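PDB 6JWY: 7,8-dihydro-6-hydroxymethylpterin pyrophosphokinase-dihydropteroate synthase from Plasmodium falciparum, which probably makes the pterin pyrophosphate with ATP and then condenses it with 4-aminobenzoate to 7,8-dihydropteroate, two successive steps of folate synthesis. Local coordinates for residues E387-V392 against D683-H688; I604-K609 against A672-S677; S427-G432 against A475-S480. The protein carries 1 engineered substitution. One frame throughout, in Å; residues are numbered along the deposited sequence.

Contact 1: E387-V392 against D683-H688; sequences EKTNIV and DLIRVH. With CKL (4-[(2-azanyl-4-oxidanylidene-7,8-dihydro-3~{H}-pteridin-6-yl)methylamino]-~{N}-(5,6-dimethoxypyrimidin-4-yl)benzenesulfonamide), chain C; ACT (acetate ion), chain J.
The first and last strands of the TIM barrel of the dihydropteroate synthase part meet here, so this seam closes the barrel. Asn390-Val392 runs parallel to Leu684-Val687, with the short axes 4.9 Å apart. Asn390 N gives a hydrogen bond to Asp683 O, Ile685 N to Asn390 O, Val392 N to Ile685 O and Val687 N to Val392 O. The shortest runs from Asn390 N to Asp683 O, 2.7 Å; all four are nearly straight. Asn390 ND2 adds a weak second bond to Asp683 O, at 3.3 Å. One water gives hydrogens to both Lys388 O and Asp683 OD1, tying the two strand entries together; Asp683 also forms a salt bridge with Lys386.

The faces differ. Ile391 and Val687 lie on the side covered by helix 690-704, where Ile391 CG2 meets Val687 CG2 at 3.5 Å. Val392, Leu684 and Arg686 are on the other side, toward the barrel interior. There Val392 CG2 lies 3.7 Å from Leu684 CD2. Arg686 reaches the pterin end of the bound CKL with its chain extended, CG anti to the backbone N (chi1 -165°). Its NE pairs with Asp430. CKL N10 sits over the centre of one guanidinium face, 3.4 Å from Arg686 CZ. At the guanidinium edge an acetate ion, probably from the crystallisation liquor, takes two hydrogen bonds on one oxygen, from Arg686 NH1 and NH2.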
loop_
_atom_site.group_PDB
_atom_site.type_symbol
_atom_site.label_atom_id
_atom_site.label_comp_id
_atom_site.label_asym_id
_atom_site.label_seq_id
_atom_site.Cartn_x
_atom_site.Cartn_y
_atom_site.Cartn_z
ATOM N N GLU A 387 -11.691 2.640 -7.557
ATOM C CA GLU A 387 -12.331 1.515 -6.866
ATOM C C GLU A 387 -11.996 0.159 -7.492
ATOM O O GLU A 387 -12.348 -0.881 -6.956
ATOM C CB GLU A 387 -13.831 1.733 -6.638
ATOM C CG GLU A 387 -14.130 2.487 -5.348
ATOM C CD GLU A 387 -15.580 2.804 -4.971
ATOM O OE1 GLU A 387 -16.507 1.993 -5.279
ATOM O OE2 GLU A 387 -15.793 3.868 -4.346
ATOM N N LYS A 388 -11.277 0.148 -8.613
ATOM C CA LYS A 388 -10.969 -1.099 -9.288
ATOM C C LYS A 388 -9.826 -0.797 -10.251
ATOM O O LYS A 388 -9.778 0.298 -10.799
ATOM C CB LYS A 388 -12.228 -1.569 -10.021
ATOM C CG LYS A 388 -12.258 -2.967 -10.624
ATOM C CD LYS A 388 -13.228 -3.004 -11.823
ATOM C CE LYS A 388 -14.326 -1.936 -11.807
ATOM N NZ LYS A 388 -15.226 -1.966 -12.996
ATOM N N THR A 389 -8.874 -1.730 -10.357
ATOM C CA THR A 389 -7.835 -1.723 -11.357
ATOM C C THR A 389 -8.254 -2.636 -12.501
ATOM O O THR A 389 -8.179 -3.855 -12.365
ATOM C CB THR A 389 -6.554 -2.283 -10.751
ATOM O OG1 THR A 389 -6.203 -1.335 -9.750
ATOM C CG2 THR A 389 -5.425 -2.488 -11.747
ATOM N N ASN A 390 -8.674 -2.040 -13.627
ATOM C CA ASN A 390 -9.155 -2.827 -14.737
ATOM C C ASN A 390 -7.982 -3.308 -15.569
ATOM O O ASN A 390 -7.001 -2.595 -15.740
ATOM C CB ASN A 390 -10.056 -2.003 -15.640
ATOM C CG ASN A 390 -11.305 -1.587 -14.918
ATOM O OD1 ASN A 390 -12.185 -2.407 -14.694
ATOM N ND2 ASN A 390 -11.355 -0.334 -14.514
ATOM N N ILE A 391 -8.111 -4.510 -16.118
ATOM C CA ILE A 391 -7.096 -4.988 -17.036
ATOM C C ILE A 391 -7.546 -4.651 -18.450
ATOM O O ILE A 391 -8.673 -4.980 -18.830
ATOM C CB ILE A 391 -6.883 -6.507 -16.899
ATOM C CG1 ILE A 391 -6.314 -6.881 -15.531
ATOM C CG2 ILE A 391 -6.054 -7.045 -18.063
ATOM C CD1 ILE A 391 -6.355 -8.370 -15.251
ATOM N N VAL A 392 -6.629 -4.060 -19.216
ATOM C CA VAL A 392 -6.817 -3.782 -20.628
ATOM C C VAL A 392 -5.873 -4.700 -21.402
ATOM O O VAL A 392 -4.647 -4.523 -21.349
ATOM C CB VAL A 392 -6.477 -2.304 -20.922
ATOM C CG1 VAL A 392 -6.434 -2.010 -22.413
ATOM C CG2 VAL A 392 -7.369 -1.314 -20.174
ATOM N N ASP A 683 -6.439 3.081 -12.245
ATOM C CA ASP A 683 -7.694 2.673 -12.858
ATOM C C ASP A 683 -7.502 1.599 -13.933
ATOM O O ASP A 683 -8.216 0.610 -13.920
ATOM C CB ASP A 683 -8.569 3.884 -13.157
ATOM C CG ASP A 683 -8.522 4.820 -11.961
ATOM O OD1 ASP A 683 -9.336 4.608 -10.990
ATOM O OD2 ASP A 683 -7.630 5.712 -11.953
ATOM N N LEU A 684 -6.525 1.742 -14.827
ATOM C CA LEU A 684 -6.397 0.823 -15.960
ATOM C C LEU A 684 -4.922 0.485 -16.160
ATOM O O LEU A 684 -4.099 1.399 -16.198
ATOM C CB LEU A 684 -6.965 1.504 -17.213
ATOM C CG LEU A 684 -8.460 1.844 -17.164
ATOM C CD1 LEU A 684 -8.668 3.340 -16.987
ATOM C CD2 LEU A 684 -9.235 1.340 -18.380
ATOM N N ILE A 685 -4.586 -0.807 -16.250
ATOM C CA ILE A 685 -3.232 -1.222 -16.612
ATOM C C ILE A 685 -3.268 -1.965 -17.948
ATOM O O ILE A 685 -4.067 -2.890 -18.151
ATOM C CB ILE A 685 -2.562 -2.074 -15.500
ATOM C CG1 ILE A 685 -3.316 -3.376 -15.177
ATOM C CG2 ILE A 685 -2.267 -1.236 -14.247
ATOM C CD1 ILE A 685 -2.658 -4.234 -14.113
ATOM N N ARG A 686 -2.395 -1.553 -18.876
ATOM C CA ARG A 686 -2.405 -2.080 -20.239
ATOM C C ARG A 686 -1.391 -3.217 -20.344
ATOM O O ARG A 686 -0.206 -2.952 -20.217
ATOM C CB ARG A 686 -2.017 -0.947 -21.196
ATOM C CG ARG A 686 -2.314 -1.231 -22.660
ATOM C CD ARG A 686 -1.801 -0.145 -23.588
ATOM N NE ARG A 686 -1.761 -0.539 -24.987
ATOM C CZ ARG A 686 -0.691 -1.046 -25.608
ATOM N NH1 ARG A 686 -0.782 -1.358 -26.892
ATOM N NH2 ARG A 686 0.457 -1.238 -24.963
ATOM N N VAL A 687 -1.835 -4.461 -20.585
ATOM C CA VAL A 687 -0.961 -5.616 -20.389
ATOM C C VAL A 687 -1.096 -6.636 -21.527
ATOM O O VAL A 687 -2.187 -6.820 -22.097
ATOM C CB VAL A 687 -1.217 -6.306 -19.026
ATOM C CG1 VAL A 687 -0.821 -5.441 -17.845
ATOM C CG2 VAL A 687 -2.648 -6.772 -18.865
ATOM N N HIS A 688 0.021 -7.334 -21.803
ATOM C CA HIS A 688 0.063 -8.505 -22.683
ATOM C C HIS A 688 -0.447 -9.761 -21.983
ATOM O O HIS A 688 -1.243 -10.494 -22.559
ATOM C CB HIS A 688 1.490 -8.816 -23.159
ATOM C CG HIS A 688 2.037 -7.754 -24.049
ATOM N ND1 HIS A 688 2.890 -6.757 -23.563
ATOM C CD2 HIS A 688 1.813 -7.496 -25.358
ATOM C CE1 HIS A 688 3.178 -5.935 -24.552
ATOM N NE2 HIS A 688 2.525 -6.371 -25.666
HETATM C C2 CKL C . -0.942 3.765 -24.134
HETATM C C4 CKL C . 1.182 3.014 -23.415
HETATM C C5 CKL C . 1.426 2.333 -24.694
HETATM C C6 CKL C . 0.325 2.477 -25.663
HETATM O O24 CKL C . 10.818 1.019 -23.951
HETATM S S21 CKL C . 10.315 -0.071 -24.760
HETATM O O23 CKL C . 10.374 -1.233 -23.934
HETATM N N22 CKL C . 11.149 -0.463 -26.099
HETATM C C25 CKL C . 12.162 0.254 -26.648
HETATM C C30 CKL C . 12.811 -0.257 -27.765
HETATM O O31 CKL C . 12.434 -1.462 -28.309
HETATM C C32 CKL C . 11.539 -1.512 -29.425
HETATM C C29 CKL C . 13.860 0.462 -28.313
HETATM O O33 CKL C . 14.528 -0.021 -29.416
HETATM C C34 CKL C . 15.956 0.083 -29.547
HETATM N N28 CKL C . 14.209 1.648 -27.751
HETATM C C27 CKL C . 13.566 2.130 -26.671
HETATM N N26 CKL C . 12.557 1.444 -26.117
HETATM C C18 CKL C . 8.860 0.291 -25.343
HETATM C C17 CKL C . 8.047 -0.752 -25.791
HETATM C C16 CKL C . 6.792 -0.457 -26.308
HETATM C C19 CKL C . 8.425 1.624 -25.442
HETATM C C20 CKL C . 7.162 1.910 -25.961
HETATM C C15 CKL C . 6.331 0.861 -26.375
HETATM N N14 CKL C . 5.075 1.136 -26.870
HETATM C C13 CKL C . 3.879 0.282 -26.822
HETATM C C8 CKL C . 2.700 1.075 -26.273
HETATM C C9 CKL C . 1.610 1.190 -27.272
HETATM N N10 CKL C . 0.454 1.921 -26.862
HETATM N N1 CKL C . -0.821 3.166 -25.348
HETATM N N7 CKL C . 2.574 1.635 -25.007
HETATM O O12 CKL C . 2.043 2.955 -22.509
HETATM N N3 CKL C . 0.033 3.695 -23.216
HETATM N N11 CKL C . -2.043 4.485 -23.848
HETATM C C ACT J . 2.987 -3.147 -27.136
HETATM O O ACT J . 1.852 -2.609 -27.300
HETATM O OXT ACT J . 3.799 -2.825 -26.233
HETATM C CH3 ACT J . 3.411 -4.290 -28.086
HETATM O O HOH W 1 -11.198 2.539 -11.401
#

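Contact 2: I604-K609 against A672-S677; sequences IGYSRK and AIASYS. With CKL (4-[(2-azanyl-4-oxidanylidene-7,8-dihydro-3~{H}-pteridin-6-yl)methylamino]-~{N}-(5,6-dimethoxypyrimidin-4-yl)benzenesulfonamide), chain C.
The backbone of Ile604-Lys609 leaves its strand and folds into a type II turn from Tyr606 to Lys609, closed by Lys609 N to Tyr606 O, while Ala672-Ser677 is one piece of helix 661-680. No hydrogen bond crosses between them. Tyr606 carries most of the contact. Its CG lies between the backbone N and the carbonyl carbon (chi1 51°), which sends the ring toward the helix. Ile673 CG2 presses on one face of that ring, off centre toward the rim, and comes within 3.2 Å of Tyr606 CD2. This is a CH-pi contact, with the methyl 3.6 Å from the ring centroid and 27° off the ring normal. Farther out, Tyr606 OH touches Ala674 CB at 3.3 Å.

Ile604 CD1 lies at the edge of the same ring, in its plane, and meets Ser677 OG at 3.6 Å. That hydroxyl donates to Ile673 O, one turn back in its own helix. Ser677 N reaches the same oxygen from the opposite face of the carbonyl plane.

In the TIM barrel this is the packing of a strand-end loop on the helix that follows it in the barrel. The same helix also meets the second subunit: Ile673 packs on Val699 of that chain, and Ser675 OG is hydrogen-bonded to Ser675 OG of that chain. The turn itself faces the ligand. Lys609 runs extended beyond CG alongside the CKL benzene ring, and Lys609 NZ donates to CKL N7 at 2.9 Å.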
loop_
_atom_site.group_PDB
_atom_site.type_symbol
_atom_site.label_atom_id
_atom_site.label_comp_id
_atom_site.label_asym_id
_atom_site.label_seq_id
_atom_site.Cartn_x
_atom_site.Cartn_y
_atom_site.Cartn_z
ATOM N N ILE A 604 -2.111 3.112 -17.333
ATOM C CA ILE A 604 -0.680 2.970 -17.593
ATOM C C ILE A 604 -0.425 1.726 -18.436
ATOM O O ILE A 604 -1.193 0.767 -18.418
ATOM C CB ILE A 604 0.209 2.991 -16.324
ATOM C CG1 ILE A 604 0.064 1.721 -15.488
ATOM C CG2 ILE A 604 -0.022 4.222 -15.460
ATOM C CD1 ILE A 604 0.918 1.727 -14.248
ATOM N N GLY A 605 0.683 1.753 -19.172
ATOM C CA GLY A 605 1.141 0.575 -19.879
ATOM C C GLY A 605 2.629 0.359 -19.639
ATOM O O GLY A 605 3.457 1.090 -20.169
ATOM N N TYR A 606 2.948 -0.653 -18.835
ATOM C CA TYR A 606 4.321 -0.931 -18.462
ATOM C C TYR A 606 4.741 -2.212 -19.155
ATOM O O TYR A 606 5.926 -2.551 -19.172
ATOM C CB TYR A 606 4.431 -1.142 -16.951
ATOM C CG TYR A 606 3.443 -2.133 -16.378
ATOM C CD1 TYR A 606 3.650 -3.508 -16.518
ATOM C CD2 TYR A 606 2.322 -1.705 -15.663
ATOM C CE1 TYR A 606 2.759 -4.424 -15.985
ATOM C CE2 TYR A 606 1.423 -2.617 -15.122
ATOM C CZ TYR A 606 1.649 -3.980 -15.282
ATOM O OH TYR A 606 0.783 -4.906 -14.772
ATOM N N SER A 607 3.750 -2.914 -19.721
ATOM C CA SER A 607 3.911 -4.333 -19.969
ATOM C C SER A 607 5.041 -4.590 -20.964
ATOM O O SER A 607 4.958 -4.217 -22.130
ATOM C CB SER A 607 2.614 -4.927 -20.419
ATOM O OG SER A 607 2.783 -6.288 -20.778
ATOM N N ARG A 608 6.107 -5.224 -20.469
ATOM C CA ARG A 608 7.146 -5.848 -21.283
ATOM C C ARG A 608 8.105 -4.770 -21.762
ATOM O O ARG A 608 8.969 -5.043 -22.583
ATOM C CB ARG A 608 6.597 -6.625 -22.487
ATOM C CG ARG A 608 5.866 -7.913 -22.139
ATOM C CD ARG A 608 5.436 -8.652 -23.407
ATOM N NE ARG A 608 4.740 -9.924 -23.198
ATOM C CZ ARG A 608 4.337 -10.756 -24.171
ATOM N NH1 ARG A 608 4.563 -10.465 -25.443
ATOM N NH2 ARG A 608 3.704 -11.882 -23.869
ATOM N N LYS A 609 7.928 -3.544 -21.263
ATOM C CA LYS A 609 8.837 -2.473 -21.641
ATOM C C LYS A 609 10.215 -2.768 -21.048
ATOM O O LYS A 609 10.343 -3.558 -20.112
ATOM C CB LYS A 609 8.226 -1.089 -21.366
ATOM C CG LYS A 609 6.998 -0.789 -22.222
ATOM C CD LYS A 609 6.224 0.469 -21.885
ATOM C CE LYS A 609 5.256 0.810 -22.994
ATOM N NZ LYS A 609 4.127 1.642 -22.517
ATOM N N ALA A 672 4.885 -7.573 -10.656
ATOM C CA ALA A 672 5.140 -6.684 -9.536
ATOM C C ALA A 672 4.446 -5.341 -9.766
ATOM O O ALA A 672 3.852 -4.770 -8.855
ATOM C CB ALA A 672 6.612 -6.532 -9.217
ATOM N N ILE A 673 4.481 -4.839 -11.002
ATOM C CA ILE A 673 3.961 -3.507 -11.217
ATOM C C ILE A 673 2.434 -3.555 -11.181
ATOM O O ILE A 673 1.811 -2.606 -10.723
ATOM C CB ILE A 673 4.536 -2.893 -12.511
ATOM C CG1 ILE A 673 6.054 -2.741 -12.407
ATOM C CG2 ILE A 673 3.862 -1.567 -12.832
ATOM C CD1 ILE A 673 6.688 -2.209 -13.659
ATOM N N ALA A 674 1.849 -4.675 -11.632
ATOM C CA ALA A 674 0.438 -4.960 -11.391
ATOM C C ALA A 674 0.073 -4.818 -9.902
ATOM O O ALA A 674 -0.970 -4.230 -9.568
ATOM C CB ALA A 674 0.082 -6.328 -11.931
ATOM N N SER A 675 0.934 -5.340 -9.009
ATOM C CA SER A 675 0.648 -5.300 -7.582
ATOM C C SER A 675 0.716 -3.859 -7.098
ATOM O O SER A 675 -0.225 -3.382 -6.446
ATOM C CB SER A 675 1.571 -6.165 -6.770
ATOM O OG SER A 675 1.582 -7.503 -7.258
ATOM N N TYR A 676 1.819 -3.176 -7.467
ATOM C CA TYR A 676 2.010 -1.780 -7.100
ATOM C C TYR A 676 0.792 -0.977 -7.578
ATOM O O TYR A 676 0.140 -0.281 -6.797
ATOM C CB TYR A 676 3.381 -1.317 -7.596
ATOM C CG TYR A 676 3.713 0.134 -7.350
ATOM C CD1 TYR A 676 3.983 0.600 -6.068
ATOM C CD2 TYR A 676 3.762 1.053 -8.400
ATOM C CE1 TYR A 676 4.289 1.932 -5.832
ATOM C CE2 TYR A 676 4.045 2.396 -8.177
ATOM C CZ TYR A 676 4.322 2.826 -6.890
ATOM O OH TYR A 676 4.642 4.128 -6.661
ATOM N N SER A 677 0.440 -1.176 -8.847
ATOM C CA SER A 677 -0.717 -0.553 -9.459
ATOM C C SER A 677 -1.959 -0.834 -8.624
ATOM O O SER A 677 -2.779 0.071 -8.409
ATOM C CB SER A 677 -0.905 -1.005 -10.893
ATOM O OG SER A 677 0.226 -0.643 -11.676
HETATM C C2 CKL C . -0.942 3.765 -24.134
HETATM C C4 CKL C . 1.182 3.014 -23.415
HETATM C C5 CKL C . 1.426 2.333 -24.694
HETATM C C6 CKL C . 0.325 2.477 -25.663
HETATM O O24 CKL C . 10.818 1.019 -23.951
HETATM S S21 CKL C . 10.315 -0.071 -24.760
HETATM O O23 CKL C . 10.374 -1.233 -23.934
HETATM N N22 CKL C . 11.149 -0.463 -26.099
HETATM C C25 CKL C . 12.162 0.254 -26.648
HETATM C C30 CKL C . 12.811 -0.257 -27.765
HETATM O O31 CKL C . 12.434 -1.462 -28.309
HETATM C C32 CKL C . 11.539 -1.512 -29.425
HETATM C C29 CKL C . 13.860 0.462 -28.313
HETATM O O33 CKL C . 14.528 -0.021 -29.416
HETATM C C34 CKL C . 15.956 0.083 -29.547
HETATM N N28 CKL C . 14.209 1.648 -27.751
HETATM C C27 CKL C . 13.566 2.130 -26.671
HETATM N N26 CKL C . 12.557 1.444 -26.117
HETATM C C18 CKL C . 8.860 0.291 -25.343
HETATM C C17 CKL C . 8.047 -0.752 -25.791
HETATM C C16 CKL C . 6.792 -0.457 -26.308
HETATM C C19 CKL C . 8.425 1.624 -25.442
HETATM C C20 CKL C . 7.162 1.910 -25.961
HETATM C C15 CKL C . 6.331 0.861 -26.375
HETATM N N14 CKL C . 5.075 1.136 -26.870
HETATM C C13 CKL C . 3.879 0.282 -26.822
HETATM C C8 CKL C . 2.700 1.075 -26.273
HETATM C C9 CKL C . 1.610 1.190 -27.272
HETATM N N10 CKL C . 0.454 1.921 -26.862
HETATM N N1 CKL C . -0.821 3.166 -25.348
HETATM N N7 CKL C . 2.574 1.635 -25.007
HETATM O O12 CKL C . 2.043 2.955 -22.509
HETATM N N3 CKL C . 0.033 3.695 -23.216
HETATM N N11 CKL C . -2.043 4.485 -23.848
#

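Contact 3: S427-G432 against A475-S480; sequences SVIDIG and AKPIIS
The flat groups here are the Asp430 carboxylate and the peptide planes joining Val428-Ile431 to Ile478-Ser480; no aromatic ring takes part. The carboxylate shares its side of the sheet with Val428, Ile478 and Ser480, and the other side carries Ile429 and Ile479. The two segments are neighbouring parallel strands of the TIM barrel, joined by a right-handed beta-alpha-beta crossover through helix 448-464. Their short axes run 4.7 Å apart at 20°.

Four backbone hydrogen bonds alternate between them: Ile478 N to Ser427 O, Ile429 N to Ile478 O, Ser480 N to Ile429 O, and Ile431 N to Ser480 O. The bond from Ile478 N to Ser427 O is the longest, 3.1 Å. A water bridges the same entry, giving a hydrogen to Lys476 O and, weakly, to Ser427 O.

On the side covered by helix 411-423, Ile429 CG1 lies alongside the proline ring, 3.8 Å from Pro477 CB. Ile479 CD1 comes up to Ile429 CB. On the barrel-interior side, Val428 CG2 lies 3.9 Å from Ile478 CB. Asp430 stretches with CG anti to the backbone N (chi1 179°), which carries its carboxylate toward the pterin site. There Asp430 OD2 holds Arg686 NE in a salt bridge and accepts from Asn502 ND2. Ile431 CG2, set between its backbone N and carbonyl carbon, lies 3.4 Å from Ser480 O.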
loop_
_atom_site.group_PDB
_atom_site.type_symbol
_atom_site.label_atom_id
_atom_site.label_comp_id
_atom_site.label_asym_id
_atom_site.label_seq_id
_atom_site.Cartn_x
_atom_site.Cartn_y
_atom_site.Cartn_z
ATOM N N SER A 427 -11.249 -6.731 -19.205
ATOM C CA SER A 427 -12.526 -6.046 -19.368
ATOM C C SER A 427 -12.474 -4.984 -20.475
ATOM O O SER A 427 -13.524 -4.442 -20.854
ATOM C CB SER A 427 -13.009 -5.460 -18.052
ATOM O OG SER A 427 -11.953 -4.786 -17.375
ATOM N N VAL A 428 -11.256 -4.681 -20.965
ATOM C CA VAL A 428 -11.031 -3.772 -22.078
ATOM C C VAL A 428 -10.014 -4.456 -22.984
ATOM O O VAL A 428 -9.018 -4.982 -22.463
ATOM C CB VAL A 428 -10.511 -2.394 -21.605
ATOM C CG1 VAL A 428 -10.201 -1.462 -22.758
ATOM C CG2 VAL A 428 -11.448 -1.697 -20.611
ATOM N N ILE A 429 -10.285 -4.469 -24.306
ATOM C CA ILE A 429 -9.304 -4.883 -25.307
ATOM C C ILE A 429 -8.733 -3.637 -25.999
ATOM O O ILE A 429 -9.494 -2.851 -26.561
ATOM C CB ILE A 429 -9.948 -5.813 -26.371
ATOM C CG1 ILE A 429 -10.832 -6.925 -25.796
ATOM C CG2 ILE A 429 -8.908 -6.352 -27.343
ATOM C CD1 ILE A 429 -10.084 -8.046 -25.098
ATOM N N ASP A 430 -7.408 -3.446 -25.992
ATOM C CA ASP A 430 -6.823 -2.319 -26.717
ATOM C C ASP A 430 -6.171 -2.860 -27.988
ATOM O O ASP A 430 -5.192 -3.599 -27.900
ATOM C CB ASP A 430 -5.832 -1.490 -25.881
ATOM C CG ASP A 430 -5.178 -0.316 -26.624
ATOM O OD1 ASP A 430 -5.943 0.537 -27.175
ATOM O OD2 ASP A 430 -3.883 -0.237 -26.662
ATOM N N ILE A 431 -6.734 -2.487 -29.151
ATOM C CA ILE A 431 -6.319 -2.993 -30.455
ATOM C C ILE A 431 -5.532 -1.928 -31.212
ATOM O O ILE A 431 -5.900 -0.754 -31.244
ATOM C CB ILE A 431 -7.506 -3.507 -31.309
ATOM C CG1 ILE A 431 -7.021 -4.130 -32.620
ATOM C CG2 ILE A 431 -8.511 -2.409 -31.616
ATOM C CD1 ILE A 431 -8.061 -4.999 -33.282
ATOM N N GLY A 432 -4.496 -2.402 -31.906
ATOM C CA GLY A 432 -3.566 -1.548 -32.617
ATOM C C GLY A 432 -2.948 -2.251 -33.821
ATOM O O GLY A 432 -2.810 -3.474 -33.828
ATOM N N ALA A 475 -21.235 -8.828 -20.711
ATOM C CA ALA A 475 -19.964 -9.518 -20.606
ATOM C C ALA A 475 -19.077 -9.114 -21.780
ATOM O O ALA A 475 -18.009 -9.702 -21.977
ATOM C CB ALA A 475 -20.204 -11.008 -20.610
ATOM N N LYS A 476 -19.551 -8.133 -22.568
ATOM C CA LYS A 476 -18.832 -7.656 -23.742
ATOM C C LYS A 476 -17.721 -6.706 -23.303
ATOM O O LYS A 476 -17.943 -5.793 -22.511
ATOM C CB LYS A 476 -19.775 -6.926 -24.698
ATOM C CG LYS A 476 -19.238 -6.726 -26.112
ATOM C CD LYS A 476 -20.210 -5.927 -26.956
ATOM C CE LYS A 476 -19.740 -5.721 -28.376
ATOM N NZ LYS A 476 -20.802 -5.123 -29.224
ATOM N N PRO A 477 -16.479 -6.895 -23.780
ATOM C CA PRO A 477 -15.405 -5.985 -23.412
ATOM C C PRO A 477 -15.657 -4.634 -24.064
ATOM O O PRO A 477 -16.328 -4.530 -25.099
ATOM C CB PRO A 477 -14.141 -6.618 -24.004
ATOM C CG PRO A 477 -14.673 -7.490 -25.134
ATOM C CD PRO A 477 -16.040 -7.973 -24.681
ATOM N N ILE A 478 -15.133 -3.617 -23.377
ATOM C CA ILE A 478 -14.928 -2.297 -23.928
ATOM C C ILE A 478 -13.758 -2.419 -24.896
ATOM O O ILE A 478 -12.818 -3.173 -24.628
ATOM C CB ILE A 478 -14.678 -1.330 -22.758
ATOM C CG1 ILE A 478 -15.921 -1.235 -21.863
ATOM C CG2 ILE A 478 -14.213 0.027 -23.261
ATOM C CD1 ILE A 478 -15.612 -0.870 -20.430
ATOM N N ILE A 479 -13.879 -1.738 -26.045
ATOM C CA ILE A 479 -12.891 -1.820 -27.108
ATOM C C ILE A 479 -12.251 -0.442 -27.251
ATOM O O ILE A 479 -12.937 0.580 -27.447
ATOM C CB ILE A 479 -13.521 -2.279 -28.451
ATOM C CG1 ILE A 479 -14.362 -3.557 -28.335
ATOM C CG2 ILE A 479 -12.481 -2.396 -29.546
ATOM C CD1 ILE A 479 -13.547 -4.842 -28.252
ATOM N N SER A 480 -10.922 -0.441 -27.141
ATOM C CA SER A 480 -10.176 0.759 -27.428
ATOM C C SER A 480 -9.284 0.495 -28.634
ATOM O O SER A 480 -8.735 -0.600 -28.781
ATOM C CB SER A 480 -9.449 1.261 -26.194
ATOM O OG SER A 480 -8.049 0.992 -26.205
HETATM O O HOH W 2 -16.686 -4.832 -19.914
#

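How the contacts relate
All three contacts are buried in the TIM-barrel half of the protein. Contacts 1 and 3 are seams of one parallel sheet and share a border, where strands 390-396 and 428-432 run side by side. Both rest on backbone hydrogen bonds, with aliphatic groups on the helix-covered side and a mix of aliphatic and polar or charged groups on the interior side. Contact 2 instead joins a loop to an outer helix, by side-chain packing alone, and that helix goes on to meet the second subunit. It touches contact 1 through Arg686 N to Ile604 O and His688 ND1 to Ser607 OG. Contacts 1 and 2 both reach the ligand. A charge pair crosses from contact 3 to contact 1; contacts 2 and 3 do not touch.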